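Local coordinates for protein acetolactate synthase isozyme 1 large subunit (Escherichia coli, PDB 6LPI) that is the large subunit of a thiamine diphosphate-dependent enzyme that binds flavin-adenine dinucleotide, thiamine diphosphate and a magnesium ion, at residues H370-N375 with W397-Y402; A426-L431 with N460-V464; V464-N470 with G532-V538. All blocks are in the same frame, centred on the assembly; numbering follows the deposited sequence.

Interaction 1 of 3, residues H370-N375 with W397-Y402; sequences HYGLIN and WTAQAY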
ATOM      1  N   HIS B 370      21.271 -12.014  12.798  1.00 84.61           N
ATOM      2  CA  HIS B 370      20.017 -11.472  12.283  1.00 78.93           C
ATOM      3  C   HIS B 370      19.463 -12.396  11.198  1.00 84.66           C
ATOM      4  O   HIS B 370      18.302 -12.838  11.266  1.00 92.57           O
ATOM      5  CB  HIS B 370      20.155 -10.000  11.826  1.00 68.90           C
ATOM      6  CG  HIS B 370      21.392  -9.668  11.046  1.00 69.00           C
ATOM      7  ND1 HIS B 370      21.440  -9.695   9.665  1.00 68.21           N
ATOM      8  CD2 HIS B 370      22.608  -9.233  11.453  1.00 70.81           C
ATOM      9  CE1 HIS B 370      22.641  -9.322   9.259  1.00 66.14           C
ATOM     10  NE2 HIS B 370      23.369  -9.036  10.324  1.00 71.83           N
ATOM     11  N   TYR B 371      20.298 -12.748  10.218  1.00 84.99           N
ATOM     12  CA  TYR B 371      19.879 -13.726   9.220  1.00 80.81           C
ATOM     13  C   TYR B 371      19.600 -15.075   9.886  1.00 74.88           C
ATOM     14  O   TYR B 371      18.599 -15.739   9.587  1.00 71.00           O
ATOM     15  CB  TYR B 371      20.950 -13.863   8.133  1.00 75.25           C
ATOM     16  CG  TYR B 371      21.112 -12.645   7.248  1.00 67.76           C
ATOM     17  CD1 TYR B 371      20.034 -12.103   6.562  1.00 70.60           C
ATOM     18  CD2 TYR B 371      22.362 -12.050   7.076  1.00 70.67           C
ATOM     19  CE1 TYR B 371      20.192 -10.976   5.739  1.00 69.39           C
ATOM     20  CE2 TYR B 371      22.533 -10.935   6.261  1.00 61.05           C
ATOM     21  CZ  TYR B 371      21.446 -10.403   5.594  1.00 65.54           C
ATOM     22  OH  TYR B 371      21.614  -9.298   4.790  1.00 56.81           O
ATOM     23  N   GLY B 372      20.469 -15.493  10.802  1.00 74.49           N
ATOM     24  CA  GLY B 372      20.247 -16.753  11.495  1.00 84.70           C
ATOM     25  C   GLY B 372      18.945 -16.781  12.276  1.00 85.75           C
ATOM     26  O   GLY B 372      18.291 -17.823  12.365  1.00 88.74           O
ATOM     27  N   LEU B 373      18.558 -15.641  12.858  1.00 77.27           N
ATOM     28  CA  LEU B 373      17.288 -15.572  13.572  1.00 73.79           C
ATOM     29  C   LEU B 373      16.125 -15.745  12.610  1.00 70.09           C
ATOM     30  O   LEU B 373      15.162 -16.469  12.893  1.00 64.48           O
ATOM     31  CB  LEU B 373      17.155 -14.243  14.305  1.00 76.48           C
ATOM     32  CG  LEU B 373      15.855 -14.023  15.096  1.00 77.74           C
ATOM     33  CD1 LEU B 373      15.423 -15.272  15.879  1.00 77.39           C
ATOM     34  CD2 LEU B 373      15.970 -12.824  16.007  1.00 80.37           C
ATOM     35  N   ILE B 374      16.168 -15.031  11.485  1.00 66.07           N
ATOM     36  CA  ILE B 374      15.109 -15.191  10.490  1.00 67.49           C
ATOM     37  C   ILE B 374      14.995 -16.657  10.067  1.00 74.96           C
ATOM     38  O   ILE B 374      13.893 -17.230  10.026  1.00 66.42           O
ATOM     39  CB  ILE B 374      15.366 -14.245   9.302  1.00 63.64           C
ATOM     40  CG1 ILE B 374      15.170 -12.799   9.767  1.00 67.48           C
ATOM     41  CG2 ILE B 374      14.442 -14.553   8.140  1.00 56.62           C
ATOM     42  CD1 ILE B 374      16.066 -11.791   9.077  1.00 67.88           C
ATOM     43  N   ASN B 375      16.145 -17.300   9.798  1.00 80.00           N
ATOM     44  CA  ASN B 375      16.152 -18.695   9.362  1.00 71.68           C
ATOM     45  C   ASN B 375      15.584 -19.607  10.427  1.00 71.43           C
ATOM     46  O   ASN B 375      14.776 -20.500  10.135  1.00 76.99           O
ATOM     47  CB  ASN B 375      17.575 -19.128   9.045  1.00 74.20           C
ATOM     48  CG  ASN B 375      18.133 -18.420   7.851  1.00 79.19           C
ATOM     49  OD1 ASN B 375      17.418 -18.137   6.888  1.00 74.31           O
ATOM     50  ND2 ASN B 375      19.422 -18.121   7.899  1.00 85.39           N
ATOM     51  N   TRP B 397      16.317  -7.078   6.304  1.00 66.96           N
ATOM     52  CA  TRP B 397      16.894  -8.395   6.578  1.00 67.54           C
ATOM     53  C   TRP B 397      15.851  -9.493   6.379  1.00 63.30           C
ATOM     54  O   TRP B 397      16.132 -10.531   5.758  1.00 64.21           O
ATOM     55  CB  TRP B 397      17.466  -8.442   7.998  1.00 63.72           C
ATOM     56  CG  TRP B 397      18.745  -7.675   8.222  1.00 56.13           C
ATOM     57  CD1 TRP B 397      19.738  -7.446   7.317  1.00 51.63           C
ATOM     58  CD2 TRP B 397      19.164  -7.049   9.443  1.00 55.63           C
ATOM     59  NE1 TRP B 397      20.751  -6.712   7.896  1.00 51.89           N
ATOM     60  CE2 TRP B 397      20.421  -6.454   9.200  1.00 56.26           C
ATOM     61  CE3 TRP B 397      18.601  -6.935  10.717  1.00 51.77           C
ATOM     62  CZ2 TRP B 397      21.128  -5.763  10.193  1.00 56.85           C
ATOM     63  CZ3 TRP B 397      19.302  -6.246  11.696  1.00 50.46           C
ATOM     64  CH2 TRP B 397      20.550  -5.672  11.429  1.00 51.49           C
ATOM     65  N   THR B 398      14.637  -9.280   6.911  1.00 51.25           N
ATOM     66  CA  THR B 398      13.575 -10.274   6.761  1.00 50.31           C
ATOM     67  C   THR B 398      13.174 -10.456   5.305  1.00 49.76           C
ATOM     68  O   THR B 398      13.026 -11.585   4.827  1.00 62.99           O
ATOM     69  CB  THR B 398      12.352  -9.879   7.581  1.00 54.29           C
ATOM     70  OG1 THR B 398      12.753  -9.604   8.926  1.00 62.82           O
ATOM     71  CG2 THR B 398      11.344 -11.006   7.576  1.00 44.41           C
ATOM     72  N   ALA B 399      12.998  -9.350   4.584  1.00 43.92           N
ATOM     73  CA  ALA B 399      12.689  -9.424   3.161  1.00 43.24           C
ATOM     74  C   ALA B 399      13.757 -10.213   2.415  1.00 50.06           C
ATOM     75  O   ALA B 399      13.449 -11.001   1.512  1.00 53.22           O
ATOM     76  CB  ALA B 399      12.575  -8.009   2.584  1.00 40.57           C
ATOM     77  N   GLN B 400      15.019 -10.040   2.815  1.00 53.60           N
ATOM     78  CA  GLN B 400      16.116 -10.707   2.135  1.00 52.85           C
ATOM     79  C   GLN B 400      16.119 -12.210   2.398  1.00 57.24           C
ATOM     80  O   GLN B 400      16.351 -12.995   1.476  1.00 58.27           O
ATOM     81  CB  GLN B 400      17.448 -10.104   2.570  1.00 54.11           C
ATOM     82  CG  GLN B 400      17.718  -8.695   2.119  1.00 53.77           C
ATOM     83  CD  GLN B 400      19.070  -8.192   2.604  1.00 64.70           C
ATOM     84  OE1 GLN B 400      19.714  -8.824   3.450  1.00 68.97           O
ATOM     85  NE2 GLN B 400      19.514  -7.064   2.061  1.00 64.87           N
ATOM     86  N   ALA B 401      15.888 -12.643   3.651  1.00 66.57           N
ATOM     87  CA  ALA B 401      16.174 -14.039   4.001  1.00 63.59           C
ATOM     88  C   ALA B 401      14.950 -14.907   4.254  1.00 62.04           C
ATOM     89  O   ALA B 401      15.065 -16.125   4.105  1.00 62.87           O
ATOM     90  CB  ALA B 401      17.101 -14.138   5.222  1.00 53.99           C
ATOM     91  N   TYR B 402      13.795 -14.340   4.640  1.00 53.98           N
ATOM     92  CA  TYR B 402      12.647 -15.191   4.962  1.00 55.43           C
ATOM     93  C   TYR B 402      12.124 -15.853   3.689  1.00 64.70           C
ATOM     94  O   TYR B 402      11.941 -15.174   2.670  1.00 70.86           O
ATOM     95  CB  TYR B 402      11.510 -14.406   5.629  1.00 51.58           C
ATOM     96  CG  TYR B 402      10.519 -15.334   6.293  1.00 54.86           C
ATOM     97  CD1 TYR B 402       9.527 -15.962   5.551  1.00 55.23           C
ATOM     98  CD2 TYR B 402      10.585 -15.598   7.659  1.00 56.46           C
ATOM     99  CE1 TYR B 402       8.634 -16.847   6.142  1.00 53.58           C
ATOM    100  CE2 TYR B 402       9.690 -16.477   8.266  1.00 57.54           C
ATOM    101  CZ  TYR B 402       8.711 -17.098   7.498  1.00 54.66           C
ATOM    102  OH  TYR B 402       7.824 -17.989   8.073  1.00 56.31           O
TER
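Helix segments H370-N375 and W397-A401 pass with their axes 9.5 Å apart and a signed crossing angle of -60°, and their CA atoms come nearest at Y371 with A401 and at I374 with Y402. The central side-chain contact is aromatic. The H370 imidazole lies face-to-face on the six-membered ring of W397, with centroids 3.9 Å apart and planes 17° from parallel. ND1 stands over the middle of the indole, while H370 CB makes a CH-pi contact with the same six-membered ring. With chi1 at 43°, H370 CG lies between its backbone N and carbonyl carbon, and the ring is laid over the indole. Y371 completes the aromatic cluster obliquely, its CZ 3.8 Å from W397 CD1. The phenol OH donates a hydrogen bond to Q400 OE1, which lies in the ring plane; the bond is modelled so short that its length is doubtful. On its other end the Q400 amide, through NE2, binds the carbonyls of H264 and Y547. I374 supplies the aliphatic part by dividing its branches: CD1 reaches W397 CB at 3.8 Å, whereas CG2 meets A401 CB at 4.0 Å and Y402 CB at 3.9 Å. W397 NE1 bonds K545 O, and the W397 side chain lies about 5 Å from the bound thiamine diphosphate, so the stack borders the cofactor site on its W397 side. M469 of strand 464-470 packs against H370, I374 and W397, and F441 of strand 438-443 meets I374 and T398, seating both helices against the C-terminal parallel sheet.

Interaction 2 of 3, residues A426-L431 with N460-V464; sequences AIGAAL and NQLDV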
ATOM      1  N   ALA B 426      -0.230  -7.156  12.213  1.00 48.65           N
ATOM      2  CA  ALA B 426      -0.289  -8.559  12.597  1.00 48.34           C
ATOM      3  C   ALA B 426      -1.564  -8.859  13.372  1.00 48.52           C
ATOM      4  O   ALA B 426      -2.178  -9.919  13.194  1.00 47.82           O
ATOM      5  CB  ALA B 426       0.947  -8.929  13.422  1.00 41.45           C
ATOM      6  N   ILE B 427      -1.991  -7.927  14.221  1.00 50.01           N
ATOM      7  CA  ILE B 427      -3.233  -8.126  14.960  1.00 52.79           C
ATOM      8  C   ILE B 427      -4.399  -8.292  13.986  1.00 56.14           C
ATOM      9  O   ILE B 427      -5.224  -9.214  14.115  1.00 57.31           O
ATOM     10  CB  ILE B 427      -3.446  -6.954  15.935  1.00 45.23           C
ATOM     11  CG1 ILE B 427      -2.437  -7.069  17.071  1.00 48.00           C
ATOM     12  CG2 ILE B 427      -4.862  -6.946  16.480  1.00 45.78           C
ATOM     13  CD1 ILE B 427      -2.277  -5.822  17.871  1.00 42.97           C
ATOM     14  N   GLY B 428      -4.459  -7.420  12.970  1.00 47.08           N
ATOM     15  CA  GLY B 428      -5.505  -7.541  11.966  1.00 42.36           C
ATOM     16  C   GLY B 428      -5.448  -8.868  11.231  1.00 47.10           C
ATOM     17  O   GLY B 428      -6.467  -9.556  11.078  1.00 43.68           O
ATOM     18  N   ALA B 429      -4.252  -9.251  10.774  1.00 41.37           N
ATOM     19  CA  ALA B 429      -4.090 -10.533  10.089  1.00 44.94           C
ATOM     20  C   ALA B 429      -4.565 -11.700  10.949  1.00 46.16           C
ATOM     21  O   ALA B 429      -5.137 -12.671  10.432  1.00 48.26           O
ATOM     22  CB  ALA B 429      -2.631 -10.739   9.683  1.00 44.80           C
ATOM     23  N   ALA B 430      -4.263 -11.662  12.250  1.00 44.75           N
ATOM     24  CA  ALA B 430      -4.731 -12.711  13.147  1.00 46.78           C
ATOM     25  C   ALA B 430      -6.245 -12.761  13.149  1.00 62.64           C
ATOM     26  O   ALA B 430      -6.844 -13.825  12.949  1.00 68.60           O
ATOM     27  CB  ALA B 430      -4.204 -12.475  14.560  1.00 47.34           C
ATOM     28  N   LEU B 431      -6.884 -11.606  13.376  1.00 59.97           N
ATOM     29  CA  LEU B 431      -8.345 -11.542  13.385  1.00 50.98           C
ATOM     30  C   LEU B 431      -8.956 -12.036  12.078  1.00 55.24           C
ATOM     31  O   LEU B 431     -10.069 -12.582  12.085  1.00 64.74           O
ATOM     32  CB  LEU B 431      -8.811 -10.119  13.666  1.00 46.85           C
ATOM     33  CG  LEU B 431      -8.687  -9.582  15.089  1.00 54.23           C
ATOM     34  CD1 LEU B 431      -8.770  -8.039  15.079  1.00 56.79           C
ATOM     35  CD2 LEU B 431      -9.790 -10.193  15.964  1.00 49.45           C
ATOM     36  N   ASN B 460      -7.629 -10.107  22.957  1.00 60.57           N
ATOM     37  CA  ASN B 460      -8.286 -10.962  21.979  1.00 60.96           C
ATOM     38  C   ASN B 460      -7.598 -12.295  21.817  1.00 63.62           C
ATOM     39  O   ASN B 460      -8.015 -13.085  20.963  1.00 56.43           O
ATOM     40  CB  ASN B 460      -8.403 -10.258  20.626  1.00 61.55           C
ATOM     41  CG  ASN B 460      -9.398  -9.125  20.663  1.00 66.13           C
ATOM     42  OD1 ASN B 460      -9.068  -7.993  21.037  1.00 66.48           O
ATOM     43  ND2 ASN B 460     -10.650  -9.435  20.313  1.00 64.58           N
ATOM     44  N   GLN B 461      -6.571 -12.555  22.624  1.00 67.51           N
ATOM     45  CA  GLN B 461      -5.842 -13.816  22.631  1.00 69.04           C
ATOM     46  C   GLN B 461      -5.509 -14.249  21.208  1.00 64.32           C
ATOM     47  O   GLN B 461      -5.841 -15.348  20.760  1.00 61.02           O
ATOM     48  CB  GLN B 461      -6.631 -14.884  23.393  1.00 73.67           C
ATOM     49  CG  GLN B 461      -6.501 -14.676  24.885  1.00 90.76           C
ATOM     50  CD  GLN B 461      -5.084 -15.001  25.376  1.00102.51           C
ATOM     51  OE1 GLN B 461      -4.623 -16.146  25.266  1.00108.21           O
ATOM     52  NE2 GLN B 461      -4.358 -13.975  25.820  1.00 99.64           N
ATOM     53  N   LEU B 462      -4.818 -13.355  20.506  1.00 61.62           N
ATOM     54  CA  LEU B 462      -4.476 -13.595  19.113  1.00 64.25           C
ATOM     55  C   LEU B 462      -3.118 -14.261  19.002  1.00 58.92           C
ATOM     56  O   LEU B 462      -2.251 -14.117  19.867  1.00 57.35           O
ATOM     57  CB  LEU B 462      -4.493 -12.314  18.272  1.00 60.19           C
ATOM     58  CG  LEU B 462      -5.762 -11.483  18.400  1.00 54.90           C
ATOM     59  CD1 LEU B 462      -5.564 -10.016  17.944  1.00 48.21           C
ATOM     60  CD2 LEU B 462      -6.892 -12.202  17.652  1.00 52.39           C
ATOM     61  N   ASP B 463      -2.946 -14.986  17.908  1.00 55.39           N
ATOM     62  CA  ASP B 463      -1.820 -15.892  17.725  1.00 63.00           C
ATOM     63  C   ASP B 463      -0.659 -15.170  17.053  1.00 57.71           C
ATOM     64  O   ASP B 463      -0.134 -15.631  16.035  1.00 56.80           O
ATOM     65  CB  ASP B 463      -2.324 -17.067  16.884  1.00 70.77           C
ATOM     66  CG  ASP B 463      -1.606 -18.372  17.148  1.00 79.40           C
ATOM     67  OD1 ASP B 463      -0.552 -18.364  17.808  1.00 88.33           O
ATOM     68  OD2 ASP B 463      -2.113 -19.422  16.695  1.00 87.45           O
ATOM     69  N   VAL B 464      -0.208 -14.053  17.631  1.00 56.53           N
ATOM     70  CA  VAL B 464       0.820 -13.222  16.997  1.00 61.23           C
ATOM     71  C   VAL B 464       2.091 -13.269  17.837  1.00 55.59           C
ATOM     72  O   VAL B 464       2.077 -12.977  19.037  1.00 51.94           O
ATOM     73  CB  VAL B 464       0.341 -11.768  16.724  1.00 54.77           C
ATOM     74  CG1 VAL B 464      -1.068 -11.742  16.136  1.00 56.35           C
ATOM     75  CG2 VAL B 464       0.434 -10.856  17.899  1.00 47.72           C
TER
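L462 and V464, in the segment that leads into strand 464-470, press their side chains against one side of helix segment A426-L431, where A430 gives the low point between two larger neighbours. The CA atoms pair A430 with L462 at 6.0 Å and A426 with V464 at 6.5 Å, so the chain runs back along the helix from its later turn to its earlier one. L462 is the main bump. Its CB rests on A430 CB at 3.7 Å, and its two methyls then part: CD1 meets I427 CG2 at 3.5 Å, and CD2 meets L431 CD2 at 3.9 Å. I427 and L431 are one helical turn apart, and the forked end of L462 spans them, crossing I427 at about a right angle. With CG beside the backbone N (chi1 -51°), the leucine branch point is directed at this pair. V464 fills the next hollow with a single methyl: CG1 is 3.6 Å from A430 CB and also 3.6 Å from A426 O, again one turn apart. A430 CB is thus the shared floor on which L462 CB and V464 CG1 both rest. Two turns shape the chain here. Q461, with positive phi, ends the preceding helix in a Schellman motif, and D463 is the centre of an inverse gamma turn with a weak V464 N to L462 O bond. I66 of helix 60-74 also touches I427 and L431. No hydrogen bond links the two segments. The charged end of D463 leads away to a salt bridge with K465, so the contact is chiefly aliphatic and probably depends on complementary shape and the burial of methyls.

Interaction 3 of 3, residues V464-N470 with G532-V538; sequences VKIILMN and GPALIHV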
ATOM      1  N   VAL B 464      -0.208 -14.053  17.631  1.00 56.53           N
ATOM      2  CA  VAL B 464       0.820 -13.222  16.997  1.00 61.23           C
ATOM      3  C   VAL B 464       2.091 -13.269  17.837  1.00 55.59           C
ATOM      4  O   VAL B 464       2.077 -12.977  19.037  1.00 51.94           O
ATOM      5  CB  VAL B 464       0.341 -11.768  16.724  1.00 54.77           C
ATOM      6  CG1 VAL B 464      -1.068 -11.742  16.136  1.00 56.35           C
ATOM      7  CG2 VAL B 464       0.434 -10.856  17.899  1.00 47.72           C
ATOM      8  N   LYS B 465       3.199 -13.572  17.182  1.00 50.94           N
ATOM      9  CA  LYS B 465       4.492 -13.731  17.827  1.00 57.54           C
ATOM     10  C   LYS B 465       5.405 -12.613  17.351  1.00 56.33           C
ATOM     11  O   LYS B 465       5.804 -12.591  16.181  1.00 55.60           O
ATOM     12  CB  LYS B 465       5.084 -15.098  17.503  1.00 54.29           C
ATOM     13  CG  LYS B 465       4.074 -16.268  17.594  1.00 62.70           C
ATOM     14  CD  LYS B 465       3.994 -16.776  19.050  1.00 67.63           C
ATOM     15  CE  LYS B 465       3.036 -17.944  19.277  1.00 72.64           C
ATOM     16  NZ  LYS B 465       1.632 -17.614  19.504  1.00 78.78           N
ATOM     17  N   ILE B 466       5.719 -11.674  18.245  1.00 56.46           N
ATOM     18  CA  ILE B 466       6.629 -10.588  17.892  1.00 58.98           C
ATOM     19  C   ILE B 466       8.064 -11.091  17.996  1.00 64.29           C
ATOM     20  O   ILE B 466       8.495 -11.560  19.054  1.00 75.24           O
ATOM     21  CB  ILE B 466       6.420  -9.353  18.777  1.00 48.55           C
ATOM     22  CG1 ILE B 466       5.011  -8.786  18.617  1.00 47.06           C
ATOM     23  CG2 ILE B 466       7.480  -8.306  18.463  1.00 47.54           C
ATOM     24  CD1 ILE B 466       4.545  -8.021  19.817  1.00 47.49           C
ATOM     25  N   ILE B 467       8.795 -11.020  16.890  1.00 54.98           N
ATOM     26  CA  ILE B 467      10.217 -11.337  16.859  1.00 55.84           C
ATOM     27  C   ILE B 467      10.976 -10.015  16.855  1.00 58.59           C
ATOM     28  O   ILE B 467      11.138  -9.372  15.815  1.00 65.45           O
ATOM     29  CB  ILE B 467      10.585 -12.224  15.669  1.00 58.93           C
ATOM     30  CG1 ILE B 467       9.750 -13.507  15.687  1.00 73.03           C
ATOM     31  CG2 ILE B 467      12.060 -12.545  15.673  1.00 60.71           C
ATOM     32  CD1 ILE B 467       9.021 -13.775  14.401  1.00 81.00           C
ATOM     33  N   LEU B 468      11.436  -9.613  18.032  1.00 51.60           N
ATOM     34  CA  LEU B 468      12.043  -8.308  18.228  1.00 50.79           C
ATOM     35  C   LEU B 468      13.558  -8.429  18.078  1.00 64.01           C
ATOM     36  O   LEU B 468      14.219  -9.096  18.879  1.00 68.69           O
ATOM     37  CB  LEU B 468      11.648  -7.752  19.595  1.00 51.49           C
ATOM     38  CG  LEU B 468      12.438  -6.573  20.166  1.00 57.81           C
ATOM     39  CD1 LEU B 468      12.221  -5.346  19.309  1.00 54.82           C
ATOM     40  CD2 LEU B 468      11.970  -6.286  21.572  1.00 52.86           C
ATOM     41  N   MET B 469      14.107  -7.813  17.031  1.00 64.23           N
ATOM     42  CA  MET B 469      15.555  -7.644  16.903  1.00 59.64           C
ATOM     43  C   MET B 469      15.871  -6.286  17.510  1.00 58.10           C
ATOM     44  O   MET B 469      15.553  -5.248  16.925  1.00 67.56           O
ATOM     45  CB  MET B 469      16.008  -7.708  15.446  1.00 58.29           C
ATOM     46  CG  MET B 469      15.378  -8.814  14.646  1.00 66.34           C
ATOM     47  SD  MET B 469      16.365  -9.249  13.208  1.00 68.54           S
ATOM     48  CE  MET B 469      15.123 -10.056  12.183  1.00 64.86           C
ATOM     49  N   ASN B 470      16.490  -6.290  18.671  1.00 54.05           N
ATOM     50  CA  ASN B 470      16.694  -5.075  19.446  1.00 57.28           C
ATOM     51  C   ASN B 470      18.174  -4.746  19.298  1.00 59.58           C
ATOM     52  O   ASN B 470      19.025  -5.383  19.919  1.00 58.31           O
ATOM     53  CB  ASN B 470      16.286  -5.308  20.897  1.00 62.16           C
ATOM     54  CG  ASN B 470      16.803  -4.250  21.839  1.00 71.11           C
ATOM     55  OD1 ASN B 470      17.259  -3.185  21.407  1.00 76.35           O
ATOM     56  ND2 ASN B 470      16.770  -4.548  23.135  1.00 72.16           N
ATOM     57  N   GLY B 532      -1.624 -17.861  21.698  1.00 68.85           N
ATOM     58  CA  GLY B 532      -1.616 -16.582  22.362  1.00 64.99           C
ATOM     59  C   GLY B 532      -0.477 -15.721  21.851  1.00 65.76           C
ATOM     60  O   GLY B 532       0.406 -16.176  21.113  1.00 57.25           O
ATOM     61  N   PRO B 533      -0.523 -14.438  22.185  1.00 59.52           N
ATOM     62  CA  PRO B 533       0.501 -13.507  21.702  1.00 65.98           C
ATOM     63  C   PRO B 533       1.776 -13.623  22.524  1.00 56.00           C
ATOM     64  O   PRO B 533       1.736 -13.823  23.737  1.00 56.98           O
ATOM     65  CB  PRO B 533      -0.177 -12.138  21.846  1.00 60.88           C
ATOM     66  CG  PRO B 533      -1.181 -12.344  22.970  1.00 55.59           C
ATOM     67  CD  PRO B 533      -1.605 -13.773  22.930  1.00 56.64           C
ATOM     68  N   ALA B 534       2.915 -13.499  21.851  1.00 55.49           N
ATOM     69  CA  ALA B 534       4.218 -13.653  22.477  1.00 62.52           C
ATOM     70  C   ALA B 534       5.187 -12.589  21.978  1.00 61.34           C
ATOM     71  O   ALA B 534       5.103 -12.130  20.833  1.00 60.99           O
ATOM     72  CB  ALA B 534       4.818 -15.038  22.181  1.00 68.47           C
ATOM     73  N   LEU B 535       6.125 -12.220  22.848  1.00 55.58           N
ATOM     74  CA  LEU B 535       7.257 -11.386  22.477  1.00 55.41           C
ATOM     75  C   LEU B 535       8.547 -12.176  22.620  1.00 59.38           C
ATOM     76  O   LEU B 535       8.840 -12.691  23.701  1.00 57.18           O
ATOM     77  CB  LEU B 535       7.359 -10.160  23.376  1.00 54.91           C
ATOM     78  CG  LEU B 535       8.670  -9.425  23.119  1.00 60.89           C
ATOM     79  CD1 LEU B 535       8.502  -8.419  21.970  1.00 63.04           C
ATOM     80  CD2 LEU B 535       9.266  -8.812  24.388  1.00 64.60           C
ATOM     81  N   ILE B 536       9.346 -12.212  21.559  1.00 63.37           N
ATOM     82  CA  ILE B 536      10.636 -12.891  21.566  1.00 62.50           C
ATOM     83  C   ILE B 536      11.707 -11.846  21.288  1.00 71.77           C
ATOM     84  O   ILE B 536      11.683 -11.192  20.238  1.00 77.87           O
ATOM     85  CB  ILE B 536      10.694 -14.021  20.532  1.00 61.49           C
ATOM     86  CG1 ILE B 536       9.696 -15.114  20.892  1.00 64.26           C
ATOM     87  CG2 ILE B 536      12.085 -14.624  20.504  1.00 65.08           C
ATOM     88  CD1 ILE B 536       8.311 -14.880  20.353  1.00 71.50           C
ATOM     89  N   HIS B 537      12.652 -11.704  22.210  1.00 68.36           N
ATOM     90  CA  HIS B 537      13.613 -10.610  22.194  1.00 65.47           C
ATOM     91  C   HIS B 537      15.015 -11.133  21.911  1.00 65.88           C
ATOM     92  O   HIS B 537      15.427 -12.147  22.484  1.00 75.10           O
ATOM     93  CB  HIS B 537      13.547  -9.847  23.514  1.00 59.41           C
ATOM     94  CG  HIS B 537      14.721  -8.958  23.771  1.00 60.21           C
ATOM     95  ND1 HIS B 537      15.961  -9.454  24.115  1.00 60.19           N
ATOM     96  CD2 HIS B 537      14.850  -7.613  23.719  1.00 56.80           C
ATOM     97  CE1 HIS B 537      16.799  -8.448  24.280  1.00 61.00           C
ATOM     98  NE2 HIS B 537      16.151  -7.322  24.041  1.00 61.38           N
ATOM     99  N   VAL B 538      15.750 -10.426  21.035  1.00 56.99           N
ATOM    100  CA  VAL B 538      17.110 -10.803  20.639  1.00 67.76           C
ATOM    101  C   VAL B 538      18.001  -9.572  20.561  1.00 67.69           C
ATOM    102  O   VAL B 538      17.714  -8.654  19.790  1.00 75.03           O
ATOM    103  CB  VAL B 538      17.128 -11.514  19.277  1.00 75.53           C
ATOM    104  CG1 VAL B 538      18.557 -11.713  18.794  1.00 75.78           C
ATOM    105  CG2 VAL B 538      16.414 -12.819  19.368  1.00 81.35           C
TER
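Strand V464-N470 and strand A534-V538 are neighbours in the six-stranded parallel sheet of the C-terminal TPP-binding domain, an alpha/beta fold; their directions differ by 16°. Six backbone hydrogen bonds join them. V464 O receives A534 N, and I466 N gives to A534 O; I536 N gives to I466 O and I536 O receives L468 N. The series ends with V538 N to L468 O at 3.0 Å and N470 N to V538 O at 2.9 Å. I466, L468, A534, I536 and V538 thus have both NH and CO engaged across this pair. The alternate residues K465, I467 and M469 turn their backbone groups to V438, C440 and S442 of strand 438-443, so strand 464-470 is bonded along both edges, as an inner strand should be. P533 lacks an NH, but its CA makes a CH contact to V464 O. Side chains split between the two faces: I466 CG2 packs on L535 CD1 at 3.7 Å beside helix 500-506, while I467 and V538 face helix 370-378. Two polar side chains tie the ends together. K465, its chain bent at chi2 and chi4, lays CD 3.7 Å from A534 CB and directs NZ to G532 O, a bond too short as modelled to trust in length; NZ also makes a weak bond to R530 O. At the other end N470 OD1 is taken by E472 N, just beyond the magnesium ligand N471, and H537 ND1 has a weak hydrogen bond to D513 OD2. N470 ND2 donates to H537 NE2 at 3.0 Å with an angle of 165°, NE2 lying in the amide plane and ND2 tilted 17° from the imidazole plane.

Along the chain the contacts come in series, from interaction 1 through interaction 2 to interaction 3, and all gather round the C-terminal parallel sheet. The centres of interactions 1 and 3 are 15 Å apart, and they touch where L373 and I374 of helix 370-378 pack on V538, I467 and M469. Interactions 2 and 3 share V464, with centres 13 Å apart, and L462 and Q461 also meet P533. Interactions 1 and 2 do not touch: their nearest atoms are about 12 Å apart. Strand 464-470 therefore connects a mainly apolar helix contact at its start to the surroundings of thiamine diphosphate and the magnesium ion at its end.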